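Local coordinates for CheC domain protein (Shewanella loihica PV-4, PDB 3IIC) that probably acts in bacterial chemotaxis as a CheX-like member of the CheC-type phosphatase superfamily, though its own activity is only inferred, at residues P9-L14 with I136-S141; L15-T20 with G91-M96. All coordinates share one frame; numbering follows the deposited sequence.

Contact 1: P9-L14 with I136-S141; sequences PFLDSL and IIMPFS
Leu11, Phe140 and Leu14 account for most of the surface buried where helix segment 9-14 packs against strand segment 136-141. Both leucines, three residues apart on the helix, touch the Phe140 ring, at different parts of it. Leu14 comes over a face: its CD2 methyl stands 4.0 Å from the ring centroid, 28° off the normal, a CH-pi contact in which that carbon is 3.7 Å from both CD2 and CE2 of Phe140. The two side chains run at each other from opposite directions. With CG of Leu14 swung anti to the backbone N (chi1 -178°), the branch extends from the helix to meet the ring.

Leu11 arrives at the edge. Its CD2 lies near the ring plane, 4.3 Å from CE2 of Phe140, a looser approach than that of Leu14. Its other methyl is spent on selenomethionine Met138: CD1 of Leu11 sits 3.7 Å from SE of Met138, and the two side chains cross at about a right angle. The Met138 chain leaves its strand with CG anti to N and bends at chi3, with CE 4.1 Å from the CD1 of Leu11 that SE touches. Leu11 thus touches the selenium with one methyl and the aromatic edge with the other, and the contact between the segments is wholly apolar.

Other parts of the fold close in round these residues. Ile149 of strand 147-154 touches both Leu11 and Phe140, while Leu14 also reaches Ile60 of strand 54-62 and Val97 of helix 84-107. The segment axes pass 11.4 Å apart at 23°, so helix and strand run nearly in the same direction. This is helix-on-sheet packing of an alpha+beta fold, in which helix 4-22 lies on a face of the antiparallel sheet, consistent with a CheC-like domain.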
ATOM      1  N   PRO A   9      -7.863  19.367  -1.210  1.00 40.11           N
ATOM      2  CA  PRO A   9      -7.264  19.085  -2.527  1.00 39.66           C
ATOM      3  C   PRO A   9      -7.307  17.593  -2.934  1.00 38.94           C
ATOM      4  O   PRO A   9      -7.551  17.306  -4.090  1.00 38.27           O
ATOM      5  CB  PRO A   9      -5.830  19.578  -2.366  1.00 39.64           C
ATOM      6  CG  PRO A   9      -5.991  20.764  -1.448  1.00 40.53           C
ATOM      7  CD  PRO A   9      -7.072  20.380  -0.477  1.00 40.28           C
ATOM      8  N   PHE A  10      -7.108  16.682  -1.982  1.00 38.28           N
ATOM      9  CA  PHE A  10      -7.216  15.236  -2.248  1.00 38.43           C
ATOM     10  C   PHE A  10      -8.659  14.835  -2.570  1.00 38.00           C
ATOM     11  O   PHE A  10      -8.887  14.074  -3.492  1.00 37.19           O
ATOM     12  CB  PHE A  10      -6.693  14.400  -1.074  1.00 38.05           C
ATOM     13  CG  PHE A  10      -5.216  14.533  -0.845  1.00 38.65           C
ATOM     14  CD1 PHE A  10      -4.299  13.822  -1.632  1.00 38.28           C
ATOM     15  CD2 PHE A  10      -4.726  15.377   0.156  1.00 38.05           C
ATOM     16  CE1 PHE A  10      -2.927  13.953  -1.425  1.00 38.90           C
ATOM     17  CE2 PHE A  10      -3.362  15.499   0.383  1.00 38.28           C
ATOM     18  CZ  PHE A  10      -2.448  14.803  -0.407  1.00 38.51           C
ATOM     19  N   LEU A  11      -9.618  15.382  -1.825  1.00 38.47           N
ATOM     20  CA  LEU A  11     -11.058  15.080  -2.031  1.00 38.37           C
ATOM     21  C   LEU A  11     -11.571  15.615  -3.389  1.00 38.29           C
ATOM     22  O   LEU A  11     -12.238  14.895  -4.140  1.00 37.29           O
ATOM     23  CB  LEU A  11     -11.904  15.625  -0.862  1.00 38.25           C
ATOM     24  CG  LEU A  11     -11.549  15.133   0.562  1.00 38.25           C
ATOM     25  CD1 LEU A  11     -12.619  15.608   1.552  1.00 36.74           C
ATOM     26  CD2 LEU A  11     -11.352  13.583   0.671  1.00 36.14           C
ATOM     27  N   ASP A  12     -11.228  16.870  -3.685  1.00 37.91           N
ATOM     28  CA  ASP A  12     -11.569  17.508  -4.954  1.00 38.02           C
ATOM     29  C   ASP A  12     -10.979  16.758  -6.187  1.00 38.03           C
ATOM     30  O   ASP A  12     -11.638  16.675  -7.204  1.00 37.37           O
ATOM     31  CB  ASP A  12     -11.044  18.944  -5.003  1.00 38.06           C
ATOM     32  CG  ASP A  12     -11.719  19.901  -3.999  1.00 37.85           C
ATOM     33  OD1 ASP A  12     -12.832  19.652  -3.474  1.00 34.48           O
ATOM     34  OD2 ASP A  12     -11.091  20.956  -3.764  1.00 41.22           O
ATOM     35  N   SER A  13      -9.739  16.272  -6.083  1.00 38.19           N
ATOM     36  CA  SER A  13      -9.058  15.562  -7.178  1.00 39.02           C
ATOM     37  C   SER A  13      -9.737  14.252  -7.476  1.00 39.27           C
ATOM     38  O   SER A  13      -9.823  13.889  -8.640  1.00 39.70           O
ATOM     39  CB  SER A  13      -7.582  15.263  -6.887  1.00 38.84           C
ATOM     40  OG  SER A  13      -6.876  16.438  -6.634  1.00 41.12           O
ATOM     41  N   LEU A  14     -10.146  13.544  -6.413  1.00 39.48           N
ATOM     42  CA  LEU A  14     -10.913  12.331  -6.518  1.00 40.46           C
ATOM     43  C   LEU A  14     -12.186  12.560  -7.354  1.00 40.48           C
ATOM     44  O   LEU A  14     -12.396  11.848  -8.322  1.00 40.23           O
ATOM     45  CB  LEU A  14     -11.260  11.745  -5.151  1.00 40.39           C
ATOM     46  CG  LEU A  14     -12.033  10.407  -5.178  1.00 41.45           C
ATOM     47  CD1 LEU A  14     -11.245   9.346  -5.925  1.00 39.70           C
ATOM     48  CD2 LEU A  14     -12.400   9.932  -3.753  1.00 42.45           C
ATOM     49  N   ILE A 136      -8.045  10.778   8.002  1.00 37.78           N
ATOM     50  CA  ILE A 136      -9.410  11.037   7.546  1.00 37.72           C
ATOM     51  C   ILE A 136      -9.753   9.875   6.599  1.00 37.88           C
ATOM     52  O   ILE A 136      -8.934   9.517   5.757  1.00 37.27           O
ATOM     53  CB  ILE A 136      -9.637  12.450   6.887  1.00 37.26           C
ATOM     54  CG1 ILE A 136     -11.111  12.611   6.458  1.00 37.08           C
ATOM     55  CG2 ILE A 136      -8.719  12.673   5.712  1.00 37.06           C
ATOM     56  CD1 ILE A 136     -11.613  14.055   6.225  1.00 34.86           C
ATOM     57  N   ILE A 137     -10.902   9.231   6.836  1.00 38.15           N
ATOM     58  CA  ILE A 137     -11.434   8.180   5.961  1.00 38.19           C
ATOM     59  C   ILE A 137     -12.814   8.681   5.558  1.00 38.23           C
ATOM     60  O   ILE A 137     -13.686   8.853   6.423  1.00 37.11           O
ATOM     61  CB  ILE A 137     -11.533   6.780   6.624  1.00 38.65           C
ATOM     62  CG1 ILE A 137     -10.201   6.398   7.301  1.00 38.18           C
ATOM     63  CG2 ILE A 137     -11.990   5.746   5.566  1.00 36.68           C
ATOM     64  CD1 ILE A 137     -10.025   6.956   8.701  1.00 38.18           C
HETATM   65  N   MSE A 138     -12.968   8.986   4.268  1.00 38.10           N
HETATM   66  CA  MSE A 138     -14.200   9.525   3.733  1.00 38.61           C
HETATM   67  C   MSE A 138     -14.883   8.593   2.725  1.00 38.46           C
HETATM   68  O   MSE A 138     -14.258   8.229   1.742  1.00 37.96           O
HETATM   69  CB  MSE A 138     -13.962  10.860   3.046  1.00 38.57           C
HETATM   70  CG  MSE A 138     -15.274  11.404   2.458  1.00 40.32           C
HETATM   71 SE   MSE A 138     -15.353  13.261   2.211  0.75 38.54          SE
HETATM   72  CE  MSE A 138     -15.367  13.779   4.055  1.00 39.46           C
ATOM     73  N   PRO A 139     -16.176   8.264   2.952  1.00 38.57           N
ATOM     74  CA  PRO A 139     -16.936   7.486   1.993  1.00 38.97           C
ATOM     75  C   PRO A 139     -17.491   8.358   0.868  1.00 39.39           C
ATOM     76  O   PRO A 139     -17.809   9.533   1.073  1.00 38.26           O
ATOM     77  CB  PRO A 139     -18.079   6.929   2.831  1.00 38.65           C
ATOM     78  CG  PRO A 139     -18.318   7.938   3.802  1.00 39.28           C
ATOM     79  CD  PRO A 139     -17.005   8.571   4.134  1.00 38.84           C
ATOM     80  N   PHE A 140     -17.579   7.756  -0.308  1.00 40.25           N
ATOM     81  CA  PHE A 140     -18.145   8.374  -1.496  1.00 41.74           C
ATOM     82  C   PHE A 140     -19.109   7.348  -2.095  1.00 42.01           C
ATOM     83  O   PHE A 140     -18.665   6.298  -2.536  1.00 43.43           O
ATOM     84  CB  PHE A 140     -17.031   8.749  -2.452  1.00 42.18           C
ATOM     85  CG  PHE A 140     -16.303  10.008  -2.060  1.00 44.11           C
ATOM     86  CD1 PHE A 140     -16.782  11.245  -2.477  1.00 45.62           C
ATOM     87  CD2 PHE A 140     -15.146   9.961  -1.286  1.00 45.01           C
ATOM     88  CE1 PHE A 140     -16.113  12.432  -2.121  1.00 47.70           C
ATOM     89  CE2 PHE A 140     -14.476  11.136  -0.934  1.00 46.17           C
ATOM     90  CZ  PHE A 140     -14.958  12.367  -1.350  1.00 46.28           C
ATOM     91  N   SER A 141     -20.408   7.639  -2.073  1.00 41.80           N
ATOM     92  CA  SER A 141     -21.451   6.669  -2.475  1.00 41.67           C
ATOM     93  C   SER A 141     -22.151   6.953  -3.803  1.00 41.14           C
ATOM     94  O   SER A 141     -22.093   8.060  -4.331  1.00 40.63           O
ATOM     95  CB  SER A 141     -22.501   6.588  -1.373  1.00 41.60           C
ATOM     96  OG  SER A 141     -23.100   7.865  -1.146  1.00 42.49           O
TER

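Contact 2: L15-T20 with G91-M96; sequences LNVLKT and GELTNM. With EDO (1,2-ethanediol), chain C.
The two helical segments, 15-20 and 91-96, pass with their axes 10.0 Å apart at their closest and their directions 134° apart, with the backbones nearest at Val17 and Met96. Val17 has the most surface buried here. Both of its methyls face CB of Met96, CG2 of Val17 at 3.8 Å and CG1 at 4.1 Å. CG1 also looks toward the branch point of Leu93, 4.3 Å from its CG.

Met96, a selenomethionine, contributes its base more than its tip. The chain is bent at both chi2 and chi3, and its selenium end leads away from Val17, which it meets at about a right angle. The leucines meet through their end methyls, the side chains slanting across each other: CD2 of Leu18 is 3.5 Å from CD1 of Leu93, a close methyl-methyl approach. The CB of neither leucine points straight at the opposing helix; it is the outer carbons that close the distance. For Leu93, CG lies anti to the backbone N (chi1 168°), which brings CD1 to Leu18.

Leu93 is further enclosed by Ile60 and Phe62 of strand 54-62 and by Met21, whereas Met96 is at the exposed border. Elsewhere on helix segment 15-20, Thr20 OG1 gives its hydrogen to Asn16 O at 2.8 Å, and a 1,2-ethanediol, probably from the crystallisation liquor, donates from O2 to Thr20 O. Both bonds leave the interface itself untouched. Across it only aliphatic groups meet, so the helices are held by shape and hydrophobic burial, with Leu93 buried on the side toward strand 54-62 and Met96 exposed at the border.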
ATOM      1  N   LEU A  15     -12.983  13.570  -7.020  1.00 41.16           N
ATOM      2  CA  LEU A  15     -14.218  13.863  -7.786  1.00 41.31           C
ATOM      3  C   LEU A  15     -13.895  14.330  -9.220  1.00 41.16           C
ATOM      4  O   LEU A  15     -14.515  13.852 -10.170  1.00 42.10           O
ATOM      5  CB  LEU A  15     -15.154  14.805  -7.012  1.00 41.18           C
ATOM      6  CG  LEU A  15     -15.648  14.221  -5.662  1.00 42.50           C
ATOM      7  CD1 LEU A  15     -16.799  15.048  -5.070  1.00 40.09           C
ATOM      8  CD2 LEU A  15     -16.121  12.758  -5.753  1.00 42.16           C
ATOM      9  N   ASN A  16     -12.872  15.173  -9.360  1.00 40.47           N
ATOM     10  CA  ASN A  16     -12.440  15.653 -10.672  0.50 40.07           C
ATOM     11  C   ASN A  16     -11.926  14.523 -11.569  1.00 40.12           C
ATOM     12  O   ASN A  16     -12.279  14.473 -12.738  1.00 39.81           O
ATOM     13  CB  ASN A  16     -11.381  16.757 -10.543  0.50 40.08           C
ATOM     14  CG  ASN A  16     -11.940  18.020  -9.927  0.50 39.03           C
ATOM     15  OD1 ASN A  16     -13.148  18.240  -9.943  0.50 38.33           O
ATOM     16  ND2 ASN A  16     -11.067  18.841  -9.355  0.50 38.00           N
ATOM     17  N   VAL A  17     -11.106  13.621 -11.019  1.00 39.81           N
ATOM     18  CA  VAL A  17     -10.573  12.477 -11.782  1.00 39.46           C
ATOM     19  C   VAL A  17     -11.699  11.515 -12.195  1.00 39.49           C
ATOM     20  O   VAL A  17     -11.759  11.095 -13.382  1.00 38.80           O
ATOM     21  CB  VAL A  17      -9.360  11.795 -11.066  1.00 39.34           C
ATOM     22  CG1 VAL A  17      -8.982  10.433 -11.713  1.00 40.33           C
ATOM     23  CG2 VAL A  17      -8.145  12.743 -11.097  1.00 39.00           C
ATOM     24  N   LEU A  18     -12.592  11.192 -11.255  1.00 38.93           N
ATOM     25  CA  LEU A  18     -13.747  10.323 -11.563  1.00 39.43           C
ATOM     26  C   LEU A  18     -14.686  10.921 -12.654  1.00 38.98           C
ATOM     27  O   LEU A  18     -15.209  10.174 -13.471  1.00 39.06           O
ATOM     28  CB  LEU A  18     -14.533   9.947 -10.305  1.00 38.98           C
ATOM     29  CG  LEU A  18     -13.857   8.983  -9.324  1.00 41.40           C
ATOM     30  CD1 LEU A  18     -14.539   9.025  -7.971  1.00 43.43           C
ATOM     31  CD2 LEU A  18     -13.831   7.527  -9.826  1.00 43.57           C
ATOM     32  N   LYS A  19     -14.876  12.242 -12.652  1.00 38.95           N
ATOM     33  CA  LYS A  19     -15.677  12.948 -13.659  1.00 39.13           C
ATOM     34  C   LYS A  19     -14.984  12.918 -15.033  1.00 38.61           C
ATOM     35  O   LYS A  19     -15.633  12.644 -16.024  1.00 38.58           O
ATOM     36  CB  LYS A  19     -15.966  14.398 -13.204  1.00 39.54           C
ATOM     37  CG  LYS A  19     -16.840  15.251 -14.121  1.00 40.62           C
ATOM     38  CD  LYS A  19     -18.278  14.766 -14.178  1.00 44.30           C
ATOM     39  N   THR A  20     -13.675  13.202 -15.068  1.00 38.26           N
ATOM     40  CA  THR A  20     -12.847  13.216 -16.289  1.00 38.55           C
ATOM     41  C   THR A  20     -12.811  11.839 -16.976  1.00 38.39           C
ATOM     42  O   THR A  20     -12.934  11.711 -18.209  1.00 36.61           O
ATOM     43  CB  THR A  20     -11.369  13.629 -15.944  1.00 38.47           C
ATOM     44  OG1 THR A  20     -11.367  14.922 -15.338  1.00 40.85           O
ATOM     45  CG2 THR A  20     -10.467  13.681 -17.173  1.00 38.65           C
ATOM     46  N   GLY A  91      -4.577   1.989 -10.341  1.00 39.75           N
ATOM     47  CA  GLY A  91      -3.220   2.582 -10.181  1.00 40.09           C
ATOM     48  C   GLY A  91      -3.120   3.951 -10.818  1.00 40.34           C
ATOM     49  O   GLY A  91      -2.587   4.895 -10.223  1.00 41.42           O
ATOM     50  N   GLU A  92      -3.644   4.064 -12.040  1.00 41.33           N
ATOM     51  CA  GLU A  92      -3.711   5.346 -12.762  1.00 41.66           C
ATOM     52  C   GLU A  92      -4.582   6.367 -12.007  1.00 41.53           C
ATOM     53  O   GLU A  92      -4.167   7.489 -11.808  1.00 41.36           O
ATOM     54  CB  GLU A  92      -4.265   5.130 -14.163  1.00 42.03           C
ATOM     55  CG  GLU A  92      -4.429   6.423 -14.982  1.00 45.01           C
ATOM     56  CD  GLU A  92      -4.994   6.167 -16.360  1.00 48.19           C
ATOM     57  OE1 GLU A  92      -4.871   5.002 -16.823  1.00 53.33           O
ATOM     58  OE2 GLU A  92      -5.555   7.109 -16.982  1.00 47.91           O
ATOM     59  N   LEU A  93      -5.781   5.970 -11.600  1.00 41.66           N
ATOM     60  CA  LEU A  93      -6.676   6.855 -10.824  1.00 41.77           C
ATOM     61  C   LEU A  93      -5.959   7.353  -9.558  1.00 41.58           C
ATOM     62  O   LEU A  93      -5.966   8.571  -9.270  1.00 41.73           O
ATOM     63  CB  LEU A  93      -8.025   6.165 -10.542  1.00 42.07           C
ATOM     64  CG  LEU A  93      -9.049   6.735  -9.536  1.00 43.56           C
ATOM     65  CD1 LEU A  93     -10.508   6.430  -9.924  1.00 44.00           C
ATOM     66  CD2 LEU A  93      -8.759   6.236  -8.125  1.00 43.81           C
ATOM     67  N   THR A  94      -5.267   6.435  -8.878  1.00 40.81           N
ATOM     68  CA  THR A  94      -4.477   6.757  -7.674  1.00 40.68           C
ATOM     69  C   THR A  94      -3.377   7.807  -7.918  1.00 40.38           C
ATOM     70  O   THR A  94      -3.260   8.717  -7.127  1.00 40.59           O
ATOM     71  CB  THR A  94      -3.891   5.480  -6.998  1.00 40.78           C
ATOM     72  OG1 THR A  94      -4.981   4.588  -6.706  1.00 37.94           O
ATOM     73  CG2 THR A  94      -3.152   5.832  -5.693  1.00 40.06           C
ATOM     74  N   ASN A  95      -2.606   7.665  -8.990  1.00 40.53           N
ATOM     75  CA  ASN A  95      -1.561   8.622  -9.364  1.00 40.91           C
ATOM     76  C   ASN A  95      -2.128   9.968  -9.744  1.00 40.77           C
ATOM     77  O   ASN A  95      -1.515  10.979  -9.422  1.00 40.16           O
ATOM     78  CB  ASN A  95      -0.716   8.175 -10.572  1.00 40.96           C
ATOM     79  CG  ASN A  95       0.405   7.251 -10.215  1.00 44.01           C
ATOM     80  OD1 ASN A  95       1.029   7.371  -9.173  1.00 47.10           O
ATOM     81  ND2 ASN A  95       0.720   6.336 -11.131  1.00 45.69           N
HETATM   82  N   MSE A  96      -3.254   9.954 -10.474  1.00 40.52           N
HETATM   83  CA  MSE A  96      -3.899  11.180 -10.948  1.00 40.02           C
HETATM   84  C   MSE A  96      -4.509  11.988  -9.812  1.00 39.55           C
HETATM   85  O   MSE A  96      -4.340  13.212  -9.788  1.00 39.03           O
HETATM   86  CB  MSE A  96      -4.929  10.879 -12.040  1.00 40.14           C
HETATM   87  CG  MSE A  96      -4.334  10.308 -13.318  1.00 42.03           C
HETATM   88 SE   MSE A  96      -2.862  11.329 -14.113  0.75 47.70          SE
HETATM   89  CE  MSE A  96      -1.294  10.619 -13.249  1.00 42.62           C
TER
HETATM   90  C1  EDO C 155      -9.781   9.641 -20.258  1.00 48.80           C
HETATM   91  O1  EDO C 155      -9.789   9.421 -18.840  1.00 48.19           O
HETATM   92  C2  EDO C 155     -10.873  10.606 -20.707  1.00 49.86           C
HETATM   93  O2  EDO C 155     -12.164  10.220 -20.234  1.00 51.45           O

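Overall arrangement
Contact 1 and contact 2 use successive segments of helix 4-22, and their centres lie 11 Å apart. The helix meets strand 134-141 of the antiparallel sheet through 9-14, then helix 84-107 through 15-20. Along the chain, contact 2 is nested inside the loop that contact 1 closes. The two touch directly where CE1 of Phe140 lies 3.6 Å from CD2 of Leu15, so the two contacts adjoin. Strand 54-62 is common to both, Ile60 touching Leu14 and Leu93. The N-terminal helix thus ties a late strand and the long helix 84-107 into one apolar layer of this CheC-like fold.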